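Side-chain contacts in rhamnose ABC transporter, rhamnose-binding protein (Actinomyces odontolyticus ATCC 17982, PDB 5BQ3), which probably binds a carbohydrate, presumably rhamnose, as the solute-binding component of an ABC-type sugar transporter: residues A[73-76]-A[77-81]; A[289-293]-A[294-298]. All coordinates share one frame; numbering follows the deposited sequence.

Interaction 1: A[73-76]-A[77-81]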
ATOM      1  N   SER A  73      17.756 -11.167   1.307  1.00 48.75           N
ATOM      2  CA  SER A  73      17.726 -11.778  -0.030  1.00 48.39           C
ATOM      3  C   SER A  73      18.049 -10.788  -1.168  1.00 50.30           C
ATOM      4  O   SER A  73      18.465 -11.224  -2.246  1.00 51.08           O
ATOM      5  CB  SER A  73      16.373 -12.433  -0.287  1.00 50.87           C
ATOM      6  OG  SER A  73      15.311 -11.494  -0.244  1.00 56.92           O
ATOM      7  N   GLN A  74      17.870  -9.475  -0.927  1.00 43.92           N
ATOM      8  CA  GLN A  74      18.097  -8.405  -1.907  1.00 42.02           C
ATOM      9  C   GLN A  74      19.531  -7.840  -1.883  1.00 45.67           C
ATOM     10  O   GLN A  74      19.931  -7.192  -2.852  1.00 45.23           O
ATOM     11  CB  GLN A  74      17.106  -7.256  -1.666  1.00 41.30           C
ATOM     12  CG  GLN A  74      15.639  -7.645  -1.827  1.00 46.78           C
ATOM     13  CD  GLN A  74      14.711  -6.600  -1.266  1.00 52.80           C
ATOM     14  OE1 GLN A  74      14.723  -6.292  -0.070  1.00 49.28           O
ATOM     15  NE2 GLN A  74      13.850  -6.064  -2.108  1.00 37.05           N
ATOM     16  N   VAL A  75      20.289  -8.072  -0.787  1.00 42.64           N
ATOM     17  CA  VAL A  75      21.654  -7.574  -0.533  1.00 43.40           C
ATOM     18  C   VAL A  75      22.624  -7.894  -1.700  1.00 49.11           C
ATOM     19  O   VAL A  75      23.369  -7.005  -2.122  1.00 48.85           O
ATOM     20  CB  VAL A  75      22.203  -8.095   0.826  1.00 48.19           C
ATOM     21  CG1 VAL A  75      23.650  -7.660   1.065  1.00 49.43           C
ATOM     22  CG2 VAL A  75      21.320  -7.639   1.982  1.00 46.76           C
ATOM     23  N   SER A  76      22.605  -9.136  -2.223  1.00 46.83           N
ATOM     24  CA  SER A  76      23.476  -9.552  -3.331  1.00 48.10           C
ATOM     25  C   SER A  76      23.131  -8.814  -4.631  1.00 51.05           C
ATOM     26  O   SER A  76      24.033  -8.520  -5.415  1.00 51.71           O
ATOM     27  CB  SER A  76      23.397 -11.060  -3.549  1.00 53.50           C
ATOM     28  OG  SER A  76      22.080 -11.482  -3.858  1.00 63.96           O
ATOM     29  N   PHE A  77      21.837  -8.500  -4.842  1.00 45.88           N
ATOM     30  CA  PHE A  77      21.332  -7.795  -6.023  1.00 44.54           C
ATOM     31  C   PHE A  77      21.648  -6.297  -5.969  1.00 47.03           C
ATOM     32  O   PHE A  77      21.907  -5.713  -7.021  1.00 47.02           O
ATOM     33  CB  PHE A  77      19.823  -8.027  -6.200  1.00 45.04           C
ATOM     34  CG  PHE A  77      19.490  -9.457  -6.544  1.00 47.56           C
ATOM     35  CD1 PHE A  77      19.529  -9.900  -7.861  1.00 51.80           C
ATOM     36  CD2 PHE A  77      19.174 -10.373  -5.549  1.00 49.92           C
ATOM     37  CE1 PHE A  77      19.250 -11.231  -8.176  1.00 54.15           C
ATOM     38  CE2 PHE A  77      18.897 -11.705  -5.863  1.00 54.12           C
ATOM     39  CZ  PHE A  77      18.937 -12.127  -7.174  1.00 53.46           C
ATOM     40  N   ILE A  78      21.642  -5.683  -4.759  1.00 41.96           N
ATOM     41  CA  ILE A  78      21.977  -4.262  -4.570  1.00 40.81           C
ATOM     42  C   ILE A  78      23.460  -4.070  -4.922  1.00 46.63           C
ATOM     43  O   ILE A  78      23.781  -3.200  -5.730  1.00 46.43           O
ATOM     44  CB  ILE A  78      21.636  -3.736  -3.137  1.00 42.72           C
ATOM     45  CG1 ILE A  78      20.128  -3.870  -2.819  1.00 41.30           C
ATOM     46  CG2 ILE A  78      22.092  -2.275  -2.955  1.00 42.80           C
ATOM     47  CD1 ILE A  78      19.810  -4.087  -1.338  1.00 45.56           C
ATOM     48  N   ASN A  79      24.342  -4.920  -4.354  1.00 45.07           N
ATOM     49  CA  ASN A  79      25.794  -4.907  -4.572  1.00 46.67           C
ATOM     50  C   ASN A  79      26.158  -5.135  -6.043  1.00 52.30           C
ATOM     51  O   ASN A  79      27.125  -4.539  -6.519  1.00 53.15           O
ATOM     52  CB  ASN A  79      26.479  -5.964  -3.696  1.00 47.62           C
ATOM     53  CG  ASN A  79      26.357  -5.743  -2.203  1.00 60.44           C
ATOM     54  OD1 ASN A  79      26.200  -4.617  -1.709  1.00 48.60           O
ATOM     55  ND2 ASN A  79      26.466  -6.823  -1.447  1.00 53.42           N
ATOM     56  N   SER A  80      25.385  -5.988  -6.754  1.00 49.23           N
ATOM     57  CA  SER A  80      25.575  -6.309  -8.173  1.00 50.00           C
ATOM     58  C   SER A  80      25.335  -5.085  -9.058  1.00 53.32           C
ATOM     59  O   SER A  80      26.093  -4.859 -10.003  1.00 54.23           O
ATOM     60  CB  SER A  80      24.638  -7.436  -8.596  1.00 54.02           C
ATOM     61  OG  SER A  80      24.984  -8.660  -7.969  1.00 65.52           O
ATOM     62  N   GLU A  81      24.292  -4.297  -8.740  1.00 48.19           N
ATOM     63  CA  GLU A  81      23.917  -3.092  -9.481  1.00 47.19           C
ATOM     64  C   GLU A  81      24.916  -1.956  -9.255  1.00 51.57           C
ATOM     65  O   GLU A  81      25.108  -1.143 -10.158  1.00 51.80           O
ATOM     66  CB  GLU A  81      22.495  -2.635  -9.116  1.00 46.73           C
ATOM     67  CG  GLU A  81      21.387  -3.583  -9.559  1.00 55.69           C
ATOM     68  CD  GLU A  81      21.371  -3.986 -11.023  1.00 79.25           C
ATOM     69  OE1 GLU A  81      21.266  -3.092 -11.894  1.00 68.50           O
ATOM     70  OE2 GLU A  81      21.442  -5.206 -11.297  1.00 78.26           O
TER
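Three backbone carbonyls, those of Gln74, Val75 and Ser76, accept the i to i+4 hydrogen bonds of the first turns of helix 75-83. Ile78 N donates to Gln74 O at 3.0 Å. Asn79 N gives Val75 O a longer but straight bond, with an N-H...O angle of 171°. Gln74 O also takes a bond from Phe77 N, so it is shared between an i+3 and an i+4 donor, the former weakly.

Side-chain polar contacts add to this frame. The hydroxyl of Ser80 donates to Ser76 O at 2.7 Å, and Ser80 N binds the same oxygen from the opposite face of the carbonyl plane, so that carbonyl is gripped twice. Serine suits the place because its OG, anti to the carbonyl carbon (chi1 -67°), swings back toward the preceding turn. Gln74 sends its amide away from the helix: NE2 donates to the carbonyls of Ala92 and Pro34 and OE1 accepts from Asn94 N, so both ends of this buried amide are satisfied.

Apolar and ring contacts complete the set. Ile78 lays CG1 against Gln74 O at 3.3 Å, while its CD1 meets Gln74 CB; the branched chain then packs against Leu89 and Ile91 of strand 88-91 and Ala102 and Leu103 of helix 100-109. Val75 and Asn79 lie side by side, pointing the same way, with Val75 CG1 3.9 Å from Asn79 ND2, a contact of packing. The Phe77 ring turns its edge to Ser73 O, which lies in the ring plane 3.5 Å from Phe77 CD2.

With buried Ile78 facing the sheet and Ser76 and Ser80 exposed, this is the amphipathic start of a helix packed on the parallel sheet of an alpha/beta periplasmic-binding-protein fold.

Interaction 2: A[289-293]-A[294-298]; sequences AIKGE and VGEKF
Glu293 to Glu296 form a type II beta turn, closed by a weak bond from Glu296 N to Glu293 O, with Gly295 at the third position, where a positive phi (108°) would press any side chain against the preceding carbonyl.

The Glu296 carboxylate folds back over the chain before the turn. Its OE1 accepts from Gly292 N and Glu293 N, both at 2.8 Å; the first N-H arrives nearly along the C-O axis, the second on the anti side and 30° out of the carboxylate plane. Lys291 N adds weak bonds to both oxygens. Glutamate has the reach for this: CG stands anti to the carbonyl carbon (chi1 -76°) and the chain runs on extended, bringing its end to three successive amides. Such a cluster of N-H groups around an anion probably favours the ionised form. A glutamine here would probably leave the three amides facing a neutral, weaker acceptor and might turn an N-H toward one of them.

The turn leads into strand 297-299, which pairs antiparallel with strand 305-307 in a small two-stranded sheet beside helix 271-287. Lys297, at an exposed strand position, forms a salt bridge through NZ with Glu305 OE1.

Water 1 donates to Glu296 OE2 at 3.1 Å and weakly to Glu293 OE1, linking two carboxylates whose OE2 and OE1 are 4.8 Å apart. Ile290 crosses the Glu296 side chain obliquely: its CG2 lies 3.4 Å from Lys297 O and 3.9 Å from Glu296 CB, while CD1 approaches Phe298 CB. Both hydrophobic residues are buried against helix 271-287, Ile290 on Ala284 and Leu285, Phe298 on Val277 and Ala281.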
ATOM      1  N   ALA A 289      17.406  18.226 -10.064  1.00 52.93           N
ATOM      2  CA  ALA A 289      16.227  19.080  -9.894  1.00 53.47           C
ATOM      3  C   ALA A 289      15.871  19.249  -8.415  1.00 58.26           C
ATOM      4  O   ALA A 289      15.404  20.318  -8.019  1.00 59.54           O
ATOM      5  CB  ALA A 289      15.046  18.495 -10.652  1.00 53.40           C
ATOM      6  N   ILE A 290      16.090  18.194  -7.608  1.00 54.02           N
ATOM      7  CA  ILE A 290      15.830  18.170  -6.164  1.00 53.73           C
ATOM      8  C   ILE A 290      17.017  17.530  -5.433  1.00 58.64           C
ATOM      9  O   ILE A 290      17.653  16.614  -5.963  1.00 57.65           O
ATOM     10  CB  ILE A 290      14.489  17.466  -5.792  1.00 55.27           C
ATOM     11  CG1 ILE A 290      14.360  16.069  -6.441  1.00 54.11           C
ATOM     12  CG2 ILE A 290      13.286  18.357  -6.110  1.00 56.78           C
ATOM     13  CD1 ILE A 290      13.503  15.061  -5.695  1.00 59.31           C
ATOM     14  N   LYS A 291      17.303  18.016  -4.218  1.00 56.49           N
ATOM     15  CA  LYS A 291      18.382  17.511  -3.365  1.00 56.60           C
ATOM     16  C   LYS A 291      17.876  16.360  -2.482  1.00 59.57           C
ATOM     17  O   LYS A 291      18.675  15.568  -1.977  1.00 59.30           O
ATOM     18  CB  LYS A 291      18.959  18.645  -2.493  1.00 60.72           C
ATOM     19  CG  LYS A 291      19.645  19.760  -3.278  1.00 73.38           C
ATOM     20  CD  LYS A 291      19.809  21.011  -2.431  1.00 84.86           C
ATOM     21  CE  LYS A 291      20.362  22.174  -3.215  1.00 96.97           C
ATOM     22  NZ  LYS A 291      20.431  23.409  -2.388  1.00106.30           N
ATOM     23  N   GLY A 292      16.556  16.284  -2.321  1.00 55.27           N
ATOM     24  CA  GLY A 292      15.880  15.282  -1.502  1.00 53.69           C
ATOM     25  C   GLY A 292      15.524  15.805  -0.125  1.00 57.55           C
ATOM     26  O   GLY A 292      15.352  15.021   0.813  1.00 57.28           O
ATOM     27  N   GLU A 293      15.408  17.141  -0.004  1.00 54.04           N
ATOM     28  CA  GLU A 293      15.093  17.849   1.236  1.00 54.44           C
ATOM     29  C   GLU A 293      13.583  17.998   1.441  1.00 56.79           C
ATOM     30  O   GLU A 293      12.816  17.976   0.476  1.00 55.65           O
ATOM     31  CB  GLU A 293      15.761  19.233   1.238  1.00 57.96           C
ATOM     32  CG  GLU A 293      17.260  19.188   1.491  1.00 70.57           C
ATOM     33  CD  GLU A 293      18.055  20.403   1.051  1.00 95.48           C
ATOM     34  OE1 GLU A 293      17.479  21.515   0.981  1.00 93.03           O
ATOM     35  OE2 GLU A 293      19.272  20.245   0.798  1.00 90.13           O
ATOM     36  N   VAL A 294      13.170  18.166   2.711  1.00 53.28           N
ATOM     37  CA  VAL A 294      11.775  18.332   3.132  1.00 52.58           C
ATOM     38  C   VAL A 294      11.269  19.696   2.636  1.00 56.84           C
ATOM     39  O   VAL A 294      11.892  20.725   2.910  1.00 58.68           O
ATOM     40  CB  VAL A 294      11.621  18.168   4.674  1.00 56.91           C
ATOM     41  CG1 VAL A 294      10.167  18.330   5.114  1.00 56.51           C
ATOM     42  CG2 VAL A 294      12.178  16.823   5.150  1.00 55.52           C
ATOM     43  N   GLY A 295      10.169  19.671   1.886  1.00 51.42           N
ATOM     44  CA  GLY A 295       9.549  20.867   1.322  1.00 52.11           C
ATOM     45  C   GLY A 295       9.718  21.030  -0.176  1.00 54.61           C
ATOM     46  O   GLY A 295       8.988  21.811  -0.795  1.00 55.51           O
ATOM     47  N   GLU A 296      10.692  20.309  -0.770  1.00 48.78           N
ATOM     48  CA  GLU A 296      10.983  20.343  -2.206  1.00 47.85           C
ATOM     49  C   GLU A 296       9.856  19.696  -3.019  1.00 48.54           C
ATOM     50  O   GLU A 296       9.144  18.827  -2.512  1.00 46.67           O
ATOM     51  CB  GLU A 296      12.320  19.648  -2.516  1.00 48.67           C
ATOM     52  CG  GLU A 296      13.549  20.465  -2.155  1.00 61.14           C
ATOM     53  CD  GLU A 296      14.862  19.898  -2.661  1.00 81.69           C
ATOM     54  OE1 GLU A 296      15.185  18.738  -2.317  1.00 76.17           O
ATOM     55  OE2 GLU A 296      15.582  20.625  -3.382  1.00 77.35           O
ATOM     56  N   LYS A 297       9.706  20.128  -4.283  1.00 44.17           N
ATOM     57  CA  LYS A 297       8.676  19.640  -5.198  1.00 42.42           C
ATOM     58  C   LYS A 297       9.270  19.096  -6.492  1.00 46.23           C
ATOM     59  O   LYS A 297      10.244  19.648  -7.011  1.00 47.17           O
ATOM     60  CB  LYS A 297       7.674  20.752  -5.528  1.00 45.29           C
ATOM     61  CG  LYS A 297       6.713  21.081  -4.393  1.00 51.04           C
ATOM     62  CD  LYS A 297       5.745  22.189  -4.777  1.00 57.95           C
ATOM     63  CE  LYS A 297       4.538  21.682  -5.519  1.00 61.74           C
ATOM     64  NZ  LYS A 297       3.869  22.784  -6.256  1.00 65.95           N
ATOM     65  N   PHE A 298       8.653  18.026  -7.023  1.00 41.28           N
ATOM     66  CA  PHE A 298       9.041  17.376  -8.275  1.00 40.60           C
ATOM     67  C   PHE A 298       7.792  16.980  -9.072  1.00 44.82           C
ATOM     68  O   PHE A 298       6.754  16.688  -8.475  1.00 43.27           O
ATOM     69  CB  PHE A 298       9.949  16.154  -8.011  1.00 40.68           C
ATOM     70  CG  PHE A 298       9.290  14.943  -7.387  1.00 40.25           C
ATOM     71  CD1 PHE A 298       9.130  14.852  -6.010  1.00 42.19           C
ATOM     72  CD2 PHE A 298       8.868  13.878  -8.174  1.00 41.28           C
ATOM     73  CE1 PHE A 298       8.527  13.731  -5.437  1.00 41.59           C
ATOM     74  CE2 PHE A 298       8.257  12.763  -7.599  1.00 42.49           C
ATOM     75  CZ  PHE A 298       8.098  12.693  -6.235  1.00 39.98           C
TER
HETATM   76  O   HOH W   1      16.778  23.068  -2.002  1.00 59.22           O

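Overall arrangement
Interaction 1 comes first along the chain, and interaction 2 follows more than two hundred residues later. Their centres are 27 Å apart and their nearest atoms about 18 Å, so they do not touch. Helix 75-83 leads into strand 88-91, inside the six-stranded parallel sheet, whereas the segment 289-298, with its turn at 293-296, follows helix 271-287 and opens the separate two-stranded sheet of 297-299 and 305-307. The chain then returns to the six-stranded sheet with its edge strand 313-315. The lobe is therefore assembled from early and late parts of the chain, as in periplasmic binding proteins, and each contact lies well away from the centre of the chain, one in a helix and one in a connecting turn.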